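PDB 5FJZ: coatomer subunit delta from Saccharomyces cerevisiae, which forms part of the coatomer coat that probably drives Golgi-to-ER vesicle transport, this chain being its mu-homology domain, which binds a tryptophan-based motif of Dsl1. Local coordinates for residues 159-164 and 207-212; 155-160 and 220-225; 138-143 and 215-220; 25-30 and 265-270; 176-181 and 193-198. All coordinates share one frame; numbering follows the deposited sequence. Where two conformers were deposited one is given.

Contact 1: residues 159-164 and 207-212; sequences IPVFPQ and FTIEAP
Ile-159 and Phe-207 meet from opposite directions, the CD1 methyl of the isoleucine lying 3.9 Å from CZ at the far end of the ring, at an oblique angle. The chain then bends through an inverse gamma turn centred on Pro-160, closed by the bond from Val-161 N to Ile-159 O. Val-161 comes out of it aimed at the strand, and its CG2 stands tip to tip with CD1 of Ile-209 at 3.5 Å. That reach depends on Ile-209 being stretched out, CG1 anti to the backbone N (chi1 -170°). Phe-162 turns away from the strand, and the bound peptide packs on it. Beyond, Pro-163 lays CG on CG1 of Ile-209 at 3.7 Å and CB on CB of Glu-210 at 3.6 Å. Were Ile-209 cut back to an alanine, Val-161 CG2 and the Pro-163 ring would probably lose the branch they both lean on. Gln-164 turns its amide away, to Ala-96 O of the second subunit. The contact thus pins the loop after strand 155-159 onto the end of strand 202-210, which lies between strands 137-146 and 168-169 in its sheet; Phe-207 rests on Val-140 and Ile-142 of the former.

Contact 2: residues 155-160 and 220-225; sequences VIFTIP and MTVSFQ
Ile-156 O is gripped from two quarters: Ser-223 N donates to it at 2.7 Å, and a water donates at 2.8 Å. This is an antiparallel ladder, strand 155-159 against strand 220-223, inside the large mixed sheet of the mu-homology domain. Ile-156 faces Ser-223 and Thr-158 faces Thr-221 as hydrogen-bonded pairs, with Phe-157 and Val-222 a non-hydrogen-bonded pair between them. Ile-156 N answers the first bond by giving its hydrogen to Ser-223 O almost straight (171°). One rung along, Thr-221 O takes Thr-158 N at 2.8 Å and the same water, which also touches Thr-158 OG1. The water therefore ties two backbone acceptors on facing strands to a threonine hydroxyl that is itself bonded to Ser-191 OG. On the other face the partners are greasy. Val-222 holds CG2 anti to its backbone N, which places this methyl over one face of the Phe-157 ring, 4.0 Å from CE2. Val-155 CG1 reaches the same Val-222 CG2 at 3.7 Å, so a single methyl fills the corner between valine and ring. At the far end Ile-159 and Met-220 run side by side, pointing the same way, with the CD1 methyl of Ile-159 against the thioether arm, 3.6 Å from Met-220 CG and 3.7 Å from Met-220 SD.

Contact 3: residues 138-143 and 215-220; sequences FDVIIE and DALYPM
Leu-217 swings CG away from its own carbonyl carbon (chi1 -63°) and Met-220 runs on straight past CG, with chi2 and chi3 both at -178°; between them these torsions bring a leucine methyl and a long thioether arm up to the strand that carries Phe-138, Val-140 and Ile-142. The two backbones stay well apart, and side chains alone bridge the space. CD1 of Leu-217 does the work at one end. It crosses Phe-138 at the root of the side chain, 3.9 Å from Phe-138 CB and 4.0 Å from Phe-138 CG, and it also meets Val-140 CG2 tip to tip at 4.1 Å. Val-140 splits its two methyls between the partners: while CG2 goes to the leucine, CG1 slides past the methionine, ending 4.0 Å from Met-220 CE. Ile-142 completes the row with CD1 set across the sulfur, 4.1 Å from Met-220 SD. All these distances are those of ordinary, relaxed apolar packing, and of the residues concerned all but Phe-138 are buried. Between the two contact points the 215-220 chain leaves a 3-10 turn and passes a cis peptide bond before Pro-219, and Met-220 then opens the next strand. Outside this row, Asp-215 forms salt bridges with Arg-29 and with Arg-91 of the third subunit. The contact joins the four-stranded sheet to the connection between strands 202-210 and 220-229: Leu-217 also rests on Val-129 of strand 123-131 and on Ile-209 of strand 202-210, while Met-220 reaches Thr-127.

Contact 4: residues 25-30 and 265-270; sequences AEFSRD and DEYLVQ
Ala-25 sets its CB methyl over one face of the Tyr-267 ring, 3.9 Å from the ring centroid, a clear CH-pi contact in the tight half of this pairing. Here Phe-27 presents CE1 to CE1 of Tyr-267 at 3.9 Å and its CB to CB of Val-269, all on the buried face, where Leu-125 of strand 123-131 packs on Phe-27, Tyr-267 and Val-269. The backbones run parallel. Ala-25 O takes Leu-268 N at 2.9 Å, Leu-268 O takes Phe-27 N, and Phe-27 O takes Gln-270 N; Ala-25 N finds Glu-266 O. The face of Glu-26 and Leu-268 is the looser one. These two side chains lie side by side, but the 3.3 Å between Glu-26 CG and Leu-268 CD2 is short, and Leu-268 sits off a staggered chi2 (-132°), which makes that detail doubtful. The Glu-26 carboxylate is held by Arg-110 and Gln-70 of the third subunit, whereas Glu-266, at the centre of an inverse gamma turn just before the strand, is exposed. At the chain end Arg-29 NE donates to the terminal carboxylate atom Gln-270 O at 3.0 Å, the oxygen lying in the guanidinium plane, with a weak second bond from NH2; NH1 goes to Asp-215. Such parallel pairing of strand 15-27 with the last strand, 257-269, makes one junction of the mixed sheet of this mu-homology domain.

Contact 5: residues 176-181 and 193-198; sequences CSDAEV and KISKIA
Glu-180 and Lys-193 lie side by side, pointing the same way, and join at their ends in a salt bridge of 2.9 Å between OE2 and NZ. The two chains get there differently. Glu-180 packs CG between its own backbone N and carbonyl carbon (chi1 68°) and then runs out extended, whereas Lys-193 starts out away from its N and folds back late, bent at chi3 (108°) and chi4 (-58°), to bring NZ up to the carboxylate. Both ends are near the surface, so solvent probably tempers the pairing. Beneath them the backbones form a hydrogen-bonded antiparallel pair: Lys-193 N gives to Glu-180 O at 2.8 Å and Glu-180 N gives to Lys-193 O at 3.1 Å. This pair lies at the open end of the beta hairpin of strands 180-182 and 190-194, the first of which lies at the outer edge of the large mixed sheet. A water donates to both Lys-193 O and Asp-178 O, at 3.0 Å and 3.3 Å, and has a weak link to Lys-193 NZ. Before the strand the chain turns, Ala-179 N bonding back to Cys-176 O. Cys-176 points its thiol toward the partner chain, where SG accepts the hydrogen of Ser-195 N at 3.5 Å, just where that chain turns its corner. With an alanine here instead of Cys-176, Ser-195 N is likely to lose its sulfur acceptor. In the conformer given, Ala-179 CB packs against Ile-194, which in turn rests on Leu-205 of strand 202-210 and Phe-157 of strand 155-159.

In the fold
From the N terminus, residues 25-30 come first, and contact 4 closes the longest loop by pairing them with the C-terminal 265-270; the other four contacts all fall within it. Residues 138-143 then meet 215-220 in contact 3, whose loop holds contacts 1 and 5. Contact 2 starts later but ends past contact 3, so the two cross, sharing Met-220. Contacts 1 and 2 set out from the same stretch around Ile-159, one to strand 202-210 and the other to strand 220-229. Contact 5 closes the smallest loop, a hairpin inside all the rest. Contacts 2, 4 and 5 stitch the mixed sheet, while 1 and 3 tie the four-stranded sheet to the loops beside it.

Contact 1: residues 159-164 and 207-212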
# COMPACT_ATOMS: atom_id res chain seq x y z
N ILE A 159 -5.62 12.88 18.76
CA ILE A 159 -6.93 13.32 18.49
C ILE A 159 -6.92 13.92 17.10
O ILE A 159 -6.11 14.83 16.82
CB ILE A 159 -7.40 14.46 19.50
CG1 ILE A 159 -7.08 14.06 20.92
CG2 ILE A 159 -8.89 14.69 19.29
CD1 ILE A 159 -7.70 12.74 21.36
N PRO A 160 -7.84 13.48 16.20
CA PRO A 160 -7.84 13.89 14.75
C PRO A 160 -8.45 15.27 14.39
O PRO A 160 -9.25 15.39 13.45
CB PRO A 160 -8.60 12.79 14.09
CG PRO A 160 -9.58 12.38 15.15
CD PRO A 160 -8.81 12.43 16.44
N VAL A 161 -7.94 16.29 15.05
CA VAL A 161 -8.40 17.64 14.86
C VAL A 161 -7.17 18.50 14.87
O VAL A 161 -6.11 18.08 15.34
CB VAL A 161 -9.45 18.07 15.92
CG1 VAL A 161 -10.70 17.28 15.79
CG2 VAL A 161 -8.91 17.97 17.30
N PHE A 162 -7.29 19.69 14.30
CA PHE A 162 -6.17 20.63 14.27
C PHE A 162 -6.68 21.98 14.78
O PHE A 162 -7.17 22.78 13.96
CB PHE A 162 -5.69 20.85 12.80
CG PHE A 162 -5.08 19.63 12.16
CD1 PHE A 162 -5.89 18.63 11.69
CD2 PHE A 162 -3.74 19.43 12.18
CE1 PHE A 162 -5.36 17.46 11.18
CE2 PHE A 162 -3.19 18.26 11.71
CZ PHE A 162 -4.00 17.27 11.20
N PRO A 163 -6.67 22.21 16.09
CA PRO A 163 -7.45 23.36 16.56
C PRO A 163 -6.69 24.66 16.38
O PRO A 163 -5.46 24.64 16.43
CB PRO A 163 -7.66 23.06 18.05
CG PRO A 163 -6.68 22.00 18.41
CD PRO A 163 -6.31 21.26 17.18
N GLN A 164 -7.41 25.76 16.17
CA GLN A 164 -6.82 27.11 16.17
C GLN A 164 -6.15 27.33 17.55
O GLN A 164 -4.92 27.51 17.62
CB GLN A 164 -7.90 28.17 15.83
CG GLN A 164 -8.41 28.10 14.39
CD GLN A 164 -7.38 28.62 13.39
OE1 GLN A 164 -7.07 29.83 13.34
NE2 GLN A 164 -6.88 27.73 12.54
N PHE A 207 -8.05 16.92 29.13
CA PHE A 207 -7.70 18.15 28.41
C PHE A 207 -8.89 18.74 27.77
O PHE A 207 -9.93 18.07 27.62
CB PHE A 207 -6.56 17.86 27.39
CG PHE A 207 -6.91 16.78 26.45
CD1 PHE A 207 -6.85 15.43 26.84
CD2 PHE A 207 -7.45 17.06 25.27
CE1 PHE A 207 -7.24 14.41 25.96
CE2 PHE A 207 -7.86 16.06 24.40
CZ PHE A 207 -7.73 14.72 24.75
N THR A 208 -8.74 20.00 27.33
CA THR A 208 -9.70 20.66 26.57
C THR A 208 -9.14 20.99 25.19
O THR A 208 -8.05 21.47 25.09
CB THR A 208 -10.09 21.99 27.29
OG1 THR A 208 -10.58 21.68 28.61
CG2 THR A 208 -11.21 22.66 26.53
N ILE A 209 -9.91 20.70 24.19
CA ILE A 209 -9.50 20.84 22.81
C ILE A 209 -10.66 21.34 22.01
O ILE A 209 -11.81 20.94 22.22
CB ILE A 209 -8.94 19.48 22.25
CG1 ILE A 209 -8.27 19.68 20.88
CG2 ILE A 209 -10.02 18.42 22.16
CD1 ILE A 209 -7.41 18.45 20.45
N GLU A 210 -10.38 22.21 21.03
CA GLU A 210 -11.41 22.70 20.07
C GLU A 210 -11.76 21.66 19.01
O GLU A 210 -10.86 21.08 18.45
CB GLU A 210 -10.92 23.92 19.31
CG GLU A 210 -10.92 25.22 20.09
CD GLU A 210 -10.60 26.41 19.20
OE1 GLU A 210 -10.13 26.21 18.04
OE2 GLU A 210 -10.83 27.55 19.67
N ALA A 211 -13.05 21.48 18.74
CA ALA A 211 -13.53 20.69 17.66
C ALA A 211 -14.90 21.20 17.29
O ALA A 211 -15.60 21.74 18.14
CB ALA A 211 -13.63 19.22 18.09
N PRO A 212 -15.33 20.95 16.03
CA PRO A 212 -16.63 21.46 15.60
C PRO A 212 -17.84 20.71 16.12
O PRO A 212 -18.91 21.30 16.25
CB PRO A 212 -16.55 21.37 14.06
CG PRO A 212 -15.44 20.44 13.74
CD PRO A 212 -14.51 20.46 14.92

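Contact 2: residues 155-160 and 220-225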
# COMPACT_ATOMS: atom_id res chain seq x y z
N VAL A 155 3.80 7.23 26.21
CA VAL A 155 2.56 6.85 25.53
C VAL A 155 1.87 8.09 24.92
O VAL A 155 1.76 9.13 25.56
CB VAL A 155 1.63 6.20 26.52
CG1 VAL A 155 0.30 5.75 25.92
CG2 VAL A 155 2.35 5.05 27.21
N ILE A 156 1.48 7.99 23.68
CA ILE A 156 0.99 9.09 22.90
C ILE A 156 -0.45 8.88 22.50
O ILE A 156 -0.85 7.84 21.90
CB ILE A 156 1.89 9.35 21.69
CG1 ILE A 156 3.28 9.73 22.23
CG2 ILE A 156 1.35 10.53 20.90
CD1 ILE A 156 4.33 9.94 21.16
N PHE A 157 -1.28 9.85 22.87
CA PHE A 157 -2.68 9.89 22.42
C PHE A 157 -2.90 10.92 21.32
O PHE A 157 -2.42 12.08 21.46
CB PHE A 157 -3.59 10.22 23.63
CG PHE A 157 -3.43 9.26 24.77
CD1 PHE A 157 -2.39 9.45 25.70
CD2 PHE A 157 -4.31 8.25 24.95
CE1 PHE A 157 -2.20 8.53 26.73
CE2 PHE A 157 -4.15 7.32 25.95
CZ PHE A 157 -3.11 7.50 26.87
N THR A 158 -3.54 10.53 20.25
CA THR A 158 -3.74 11.41 19.08
C THR A 158 -5.24 11.62 18.86
O THR A 158 -6.01 10.69 18.80
CB THR A 158 -3.01 10.91 17.80
OG1 THR A 158 -1.64 10.88 18.17
CG2 THR A 158 -3.25 11.88 16.64
N ILE A 159 -5.62 12.88 18.76
CA ILE A 159 -6.93 13.32 18.49
C ILE A 159 -6.92 13.92 17.10
O ILE A 159 -6.11 14.83 16.82
CB ILE A 159 -7.40 14.46 19.50
CG1 ILE A 159 -7.08 14.06 20.92
CG2 ILE A 159 -8.89 14.69 19.29
CD1 ILE A 159 -7.70 12.74 21.36
N PRO A 160 -7.84 13.48 16.20
CA PRO A 160 -7.84 13.89 14.75
C PRO A 160 -8.45 15.27 14.39
O PRO A 160 -9.25 15.39 13.45
CB PRO A 160 -8.60 12.79 14.09
CG PRO A 160 -9.58 12.38 15.15
CD PRO A 160 -8.81 12.43 16.44
N MET A 220 -9.85 8.31 18.33
CA MET A 220 -8.68 8.66 19.09
C MET A 220 -7.72 7.46 19.07
O MET A 220 -8.12 6.33 19.34
CB MET A 220 -9.06 8.96 20.56
CG MET A 220 -10.05 10.10 20.71
SD MET A 220 -10.44 10.47 22.44
CE MET A 220 -11.64 11.80 22.20
N THR A 221 -6.45 7.72 18.80
CA THR A 221 -5.48 6.67 18.63
C THR A 221 -4.48 6.73 19.75
O THR A 221 -4.07 7.82 20.20
CB THR A 221 -4.74 6.83 17.29
OG1 THR A 221 -5.67 6.65 16.24
CG2 THR A 221 -3.67 5.80 17.13
N VAL A 222 -4.03 5.58 20.18
CA VAL A 222 -2.95 5.50 21.16
C VAL A 222 -1.71 4.79 20.56
O VAL A 222 -1.86 3.82 19.77
CB VAL A 222 -3.37 4.80 22.44
CG1 VAL A 222 -3.74 3.37 22.20
CG2 VAL A 222 -2.25 4.81 23.45
N SER A 223 -0.54 5.29 20.94
CA SER A 223 0.73 4.77 20.45
C SER A 223 1.65 4.49 21.62
O SER A 223 1.91 5.40 22.44
CB SER A 223 1.34 5.84 19.51
OG SER A 223 2.58 5.41 18.95
N PHE A 224 2.15 3.25 21.69
CA PHE A 224 3.08 2.82 22.69
C PHE A 224 3.94 1.67 22.19
O PHE A 224 3.65 1.02 21.19
CB PHE A 224 2.38 2.40 23.98
CG PHE A 224 1.39 1.22 23.81
CD1 PHE A 224 1.84 -0.10 23.70
CD2 PHE A 224 0.02 1.47 23.69
CE1 PHE A 224 0.96 -1.14 23.59
CE2 PHE A 224 -0.87 0.40 23.54
CZ PHE A 224 -0.39 -0.89 23.49
N GLN A 225 5.08 1.51 22.84
CA GLN A 225 6.07 0.53 22.43
C GLN A 225 6.93 0.27 23.63
O GLN A 225 7.48 1.20 24.21
CB GLN A 225 6.89 1.08 21.23
CG GLN A 225 7.93 0.13 20.59
CD GLN A 225 8.63 0.66 19.33
OE1 GLN A 225 9.63 0.09 18.92
NE2 GLN A 225 8.11 1.73 18.72
O HOH W 1 -1.19 8.17 19.18

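Contact 3: residues 138-143 and 215-220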
# COMPACT_ATOMS: atom_id res chain seq x y z
N PHE A 138 -14.31 20.94 23.60
CA PHE A 138 -14.67 19.88 24.49
C PHE A 138 -13.65 19.54 25.57
O PHE A 138 -12.47 19.62 25.36
CB PHE A 138 -15.02 18.63 23.68
CG PHE A 138 -16.17 18.81 22.70
CD1 PHE A 138 -15.94 19.35 21.46
CD2 PHE A 138 -17.49 18.48 23.05
CE1 PHE A 138 -16.96 19.57 20.56
CE2 PHE A 138 -18.53 18.66 22.15
CZ PHE A 138 -18.26 19.23 20.90
N ASP A 139 -14.18 19.17 26.74
CA ASP A 139 -13.42 18.71 27.86
C ASP A 139 -13.44 17.17 27.75
O ASP A 139 -14.50 16.52 27.78
CB ASP A 139 -13.98 19.18 29.23
CG ASP A 139 -13.94 20.68 29.45
OD1 ASP A 139 -13.12 21.43 28.89
OD2 ASP A 139 -14.75 21.17 30.23
N VAL A 140 -12.28 16.61 27.48
CA VAL A 140 -12.10 15.22 27.26
C VAL A 140 -11.41 14.58 28.38
O VAL A 140 -10.41 15.10 28.90
CB VAL A 140 -11.22 14.99 25.99
CG1 VAL A 140 -11.04 13.52 25.72
CG2 VAL A 140 -11.85 15.67 24.77
N ILE A 141 -11.84 13.37 28.73
CA ILE A 141 -11.14 12.53 29.65
C ILE A 141 -10.94 11.15 29.00
O ILE A 141 -11.89 10.49 28.57
CB ILE A 141 -11.93 12.35 31.01
CG1 ILE A 141 -12.13 13.70 31.69
CG2 ILE A 141 -11.23 11.33 31.91
CD1 ILE A 141 -12.88 13.66 33.04
N ILE A 142 -9.69 10.77 28.92
CA ILE A 142 -9.32 9.45 28.49
C ILE A 142 -8.87 8.70 29.71
O ILE A 142 -7.82 8.99 30.33
CB ILE A 142 -8.15 9.46 27.43
CG1 ILE A 142 -8.52 10.31 26.25
CG2 ILE A 142 -7.92 8.00 26.98
CD1 ILE A 142 -7.38 10.58 25.24
N GLU A 143 -9.56 7.61 29.97
CA GLU A 143 -9.18 6.72 31.04
C GLU A 143 -8.60 5.46 30.54
O GLU A 143 -9.07 4.89 29.62
CB GLU A 143 -10.42 6.35 31.88
CG GLU A 143 -10.75 7.52 32.77
CD GLU A 143 -12.02 7.33 33.54
OE1 GLU A 143 -12.90 6.57 33.07
OE2 GLU A 143 -12.08 7.95 34.64
N ASP A 215 -18.31 14.17 17.49
CA ASP A 215 -17.91 13.00 16.67
C ASP A 215 -16.58 13.25 15.92
O ASP A 215 -15.92 12.29 15.57
CB ASP A 215 -18.96 12.54 15.70
CG ASP A 215 -20.20 11.96 16.35
OD1 ASP A 215 -20.11 11.36 17.45
OD2 ASP A 215 -21.29 12.13 15.75
N ALA A 216 -16.16 14.50 15.80
CA ALA A 216 -14.93 14.89 15.15
C ALA A 216 -13.71 14.57 15.98
O ALA A 216 -12.57 14.54 15.48
CB ALA A 216 -14.94 16.40 14.91
N LEU A 217 -13.94 14.32 17.27
CA LEU A 217 -12.85 13.99 18.14
C LEU A 217 -12.43 12.53 17.95
O LEU A 217 -11.48 12.10 18.58
CB LEU A 217 -13.29 14.21 19.61
CG LEU A 217 -13.66 15.59 20.12
CD1 LEU A 217 -14.33 15.43 21.50
CD2 LEU A 217 -12.44 16.44 20.24
N TYR A 218 -13.18 11.74 17.16
CA TYR A 218 -12.92 10.32 17.03
C TYR A 218 -12.58 9.93 15.57
O TYR A 218 -12.99 10.65 14.66
CB TYR A 218 -14.15 9.53 17.50
CG TYR A 218 -14.41 9.68 18.95
CD1 TYR A 218 -13.80 8.89 19.88
CD2 TYR A 218 -15.35 10.61 19.39
CE1 TYR A 218 -14.04 9.09 21.26
CE2 TYR A 218 -15.57 10.85 20.73
CZ TYR A 218 -14.92 10.09 21.66
OH TYR A 218 -15.19 10.29 23.00
N PRO A 219 -11.79 8.86 15.32
CA PRO A 219 -11.12 7.95 16.27
C PRO A 219 -9.95 8.59 17.05
O PRO A 219 -9.13 9.35 16.52
CB PRO A 219 -10.70 6.81 15.40
CG PRO A 219 -10.49 7.40 13.99
CD PRO A 219 -11.39 8.60 13.90
N MET A 220 -9.85 8.31 18.33
CA MET A 220 -8.68 8.66 19.09
C MET A 220 -7.72 7.46 19.07
O MET A 220 -8.12 6.33 19.34
CB MET A 220 -9.06 8.96 20.56
CG MET A 220 -10.05 10.10 20.71
SD MET A 220 -10.44 10.47 22.44
CE MET A 220 -11.64 11.80 22.20

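Contact 4: residues 25-30 and 265-270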
# COMPACT_ATOMS: atom_id res chain seq x y z
N ALA A 25 -6.25 -3.11 18.62
CA ALA A 25 -7.42 -3.18 19.48
C ALA A 25 -8.35 -2.00 19.16
O ALA A 25 -7.87 -0.85 18.91
CB ALA A 25 -6.98 -3.16 20.94
N GLU A 26 -9.65 -2.22 19.19
CA GLU A 26 -10.65 -1.16 19.01
C GLU A 26 -11.72 -1.14 20.11
O GLU A 26 -12.21 -2.23 20.55
CB GLU A 26 -11.33 -1.33 17.64
CG GLU A 26 -12.42 -0.28 17.31
CD GLU A 26 -12.89 -0.26 15.86
OE1 GLU A 26 -12.14 -0.79 14.99
OE2 GLU A 26 -13.99 0.28 15.59
N PHE A 27 -12.06 0.04 20.53
CA PHE A 27 -13.00 0.28 21.71
C PHE A 27 -14.08 1.21 21.27
O PHE A 27 -13.88 2.05 20.39
CB PHE A 27 -12.28 0.91 22.93
CG PHE A 27 -11.12 0.16 23.40
CD1 PHE A 27 -9.90 0.28 22.76
CD2 PHE A 27 -11.21 -0.71 24.47
CE1 PHE A 27 -8.80 -0.42 23.19
CE2 PHE A 27 -10.12 -1.40 24.91
CZ PHE A 27 -8.91 -1.31 24.26
N SER A 28 -15.33 0.99 21.73
CA SER A 28 -16.30 1.99 21.65
C SER A 28 -15.94 3.17 22.57
O SER A 28 -15.10 3.05 23.46
CB SER A 28 -17.67 1.44 22.02
OG SER A 28 -18.14 0.58 21.00
N ARG A 29 -16.60 4.31 22.42
CA ARG A 29 -16.21 5.49 23.25
C ARG A 29 -16.41 5.22 24.72
O ARG A 29 -15.66 5.76 25.52
CB ARG A 29 -17.04 6.72 22.93
CG ARG A 29 -17.26 6.81 21.49
CD ARG A 29 -17.89 8.05 21.03
NE ARG A 29 -17.79 8.03 19.61
CZ ARG A 29 -18.32 8.97 18.83
NH1 ARG A 29 -18.99 9.99 19.34
NH2 ARG A 29 -18.09 8.88 17.52
N ASP A 30 -17.35 4.34 25.09
CA ASP A 30 -17.57 3.99 26.48
C ASP A 30 -16.68 2.88 27.00
O ASP A 30 -16.79 2.50 28.14
CB ASP A 30 -19.05 3.66 26.78
CG ASP A 30 -19.46 2.25 26.28
OD1 ASP A 30 -18.72 1.56 25.55
OD2 ASP A 30 -20.57 1.81 26.60
N ASP A 265 -0.35 -0.94 17.02
CA ASP A 265 -0.54 -0.52 15.60
C ASP A 265 -1.90 0.20 15.52
O ASP A 265 -2.01 1.37 15.88
CB ASP A 265 -0.35 -1.73 14.69
CG ASP A 265 -0.49 -1.36 13.19
OD1 ASP A 265 -0.52 -0.16 12.89
OD2 ASP A 265 -0.69 -2.25 12.37
N GLU A 266 -2.97 -0.47 15.14
CA GLU A 266 -4.27 0.16 15.04
C GLU A 266 -5.03 0.01 16.38
O GLU A 266 -5.65 -0.97 16.59
CB GLU A 266 -5.08 -0.43 13.89
CG GLU A 266 -4.45 -0.14 12.51
CD GLU A 266 -5.20 -0.72 11.30
OE1 GLU A 266 -6.21 -1.47 11.44
OE2 GLU A 266 -4.73 -0.50 10.16
N TYR A 267 -4.81 0.98 17.27
CA TYR A 267 -5.13 0.86 18.65
C TYR A 267 -5.94 2.11 18.93
O TYR A 267 -5.38 3.21 19.14
CB TYR A 267 -3.94 0.76 19.53
CG TYR A 267 -4.15 -0.01 20.83
CD1 TYR A 267 -4.81 0.59 21.91
CD2 TYR A 267 -3.57 -1.25 21.04
CE1 TYR A 267 -4.92 -0.05 23.13
CE2 TYR A 267 -3.68 -1.91 22.26
CZ TYR A 267 -4.40 -1.33 23.28
OH TYR A 267 -4.54 -1.99 24.51
N LEU A 268 -7.25 1.95 18.90
CA LEU A 268 -8.11 3.10 18.92
C LEU A 268 -9.52 3.04 19.57
O LEU A 268 -10.07 2.02 19.70
CB LEU A 268 -8.29 3.60 17.49
CG LEU A 268 -9.22 3.07 16.41
CD1 LEU A 268 -8.38 2.92 15.14
CD2 LEU A 268 -9.93 1.79 16.68
N VAL A 269 -10.05 4.23 19.84
CA VAL A 269 -11.42 4.41 20.30
C VAL A 269 -12.21 5.18 19.29
O VAL A 269 -11.83 6.23 18.79
CB VAL A 269 -11.57 4.71 21.81
CG1 VAL A 269 -10.29 5.04 22.49
CG2 VAL A 269 -12.75 5.61 22.16
N GLN A 270 -13.36 4.65 18.99
CA GLN A 270 -14.13 5.07 17.88
C GLN A 270 -15.61 5.18 18.23
O GLN A 270 -16.29 6.12 17.84
CB GLN A 270 -13.92 3.98 16.83
CG GLN A 270 -14.56 4.13 15.50
CD GLN A 270 -13.52 3.95 14.43
OE1 GLN A 270 -12.98 2.86 14.23
NE2 GLN A 270 -13.18 5.04 13.79
OXT GLN A 270 -16.12 4.21 18.80

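Contact 5: residues 176-181 and 193-198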
# COMPACT_ATOMS: atom_id res chain seq x y z
N CYS A 176 -0.66 12.12 35.18
CA CYS A 176 0.76 12.54 35.02
C CYS A 176 0.69 14.08 34.80
O CYS A 176 0.38 14.52 33.70
CB CYS A 176 1.34 11.71 33.86
SG CYS A 176 2.65 12.39 32.80
N SER A 177 0.81 14.94 35.85
CA SER A 177 0.90 16.41 35.59
C SER A 177 2.33 16.35 35.14
O SER A 177 3.19 15.94 35.94
CB SER A 177 0.80 17.44 36.78
OG SER A 177 0.19 16.98 37.97
N ASP A 178 2.56 16.77 33.91
CA ASP A 178 3.63 16.24 33.07
C ASP A 178 3.27 16.01 31.57
O ASP A 178 4.14 16.06 30.68
CB ASP A 178 4.10 14.90 33.57
CG ASP A 178 5.50 14.60 33.14
OD1 ASP A 178 6.23 15.53 32.73
OD2 ASP A 178 5.86 13.42 33.28
N ALA A 179 1.98 15.75 31.30
CA ALA A 179 1.45 15.47 29.94
C ALA A 179 1.75 16.68 29.10
O ALA A 179 1.68 17.78 29.63
CB ALA A 179 -0.07 15.30 29.99
N GLU A 180 2.03 16.49 27.82
CA GLU A 180 2.34 17.63 26.98
C GLU A 180 2.04 17.30 25.51
O GLU A 180 2.19 16.18 25.11
CB GLU A 180 3.83 18.05 27.12
CG GLU A 180 4.79 17.04 26.57
CD GLU A 180 6.26 17.25 26.97
OE1 GLU A 180 6.64 18.38 27.29
OE2 GLU A 180 7.04 16.27 26.92
N VAL A 181 1.69 18.33 24.75
CA VAL A 181 1.55 18.14 23.33
C VAL A 181 2.93 17.86 22.75
O VAL A 181 3.95 18.45 23.20
CB VAL A 181 0.63 19.14 22.61
CG1 VAL A 181 -0.08 20.10 23.52
CG2 VAL A 181 1.21 19.70 21.34
N LYS A 193 1.50 13.47 24.82
CA LYS A 193 2.27 12.42 25.38
C LYS A 193 2.19 12.41 26.84
O LYS A 193 2.31 13.46 27.47
CB LYS A 193 3.72 12.63 25.02
CG LYS A 193 4.72 11.65 25.61
CD LYS A 193 6.00 11.53 24.74
CE LYS A 193 7.20 12.19 25.38
NZ LYS A 193 7.03 13.61 25.69
N ILE A 194 2.12 11.22 27.39
CA ILE A 194 2.25 11.01 28.81
C ILE A 194 3.57 10.29 29.09
O ILE A 194 3.95 9.35 28.37
CB ILE A 194 1.00 10.27 29.35
CG1 ILE A 194 0.12 11.31 30.02
CG2 ILE A 194 1.28 9.20 30.38
CD1 ILE A 194 -1.31 10.86 30.02
N SER A 195 4.26 10.72 30.13
CA SER A 195 5.59 10.17 30.43
C SER A 195 5.63 8.72 30.80
O SER A 195 6.48 7.98 30.31
CB SER A 195 6.23 10.99 31.57
OG SER A 195 7.57 11.24 31.24
N LYS A 196 4.67 8.27 31.63
CA LYS A 196 4.59 6.91 32.08
C LYS A 196 3.17 6.45 32.36
O LYS A 196 2.34 7.23 32.87
CB LYS A 196 5.30 6.74 33.45
CG LYS A 196 6.81 6.98 33.43
CD LYS A 196 7.35 7.00 34.86
CE LYS A 196 8.61 7.84 35.00
NZ LYS A 196 9.81 7.16 34.42
N ILE A 197 2.95 5.18 32.14
CA ILE A 197 1.82 4.40 32.67
C ILE A 197 2.41 3.25 33.47
O ILE A 197 2.94 2.29 32.89
CB ILE A 197 0.83 3.85 31.63
CG1 ILE A 197 0.26 5.00 30.82
CG2 ILE A 197 -0.34 3.10 32.32
CD1 ILE A 197 -0.71 4.55 29.71
N ALA A 198 2.32 3.36 34.80
CA ALA A 198 2.87 2.38 35.70
C ALA A 198 2.25 0.98 35.51
O ALA A 198 1.10 0.84 35.05
CB ALA A 198 2.68 2.83 37.15
O HOH W 2 5.11 13.78 28.53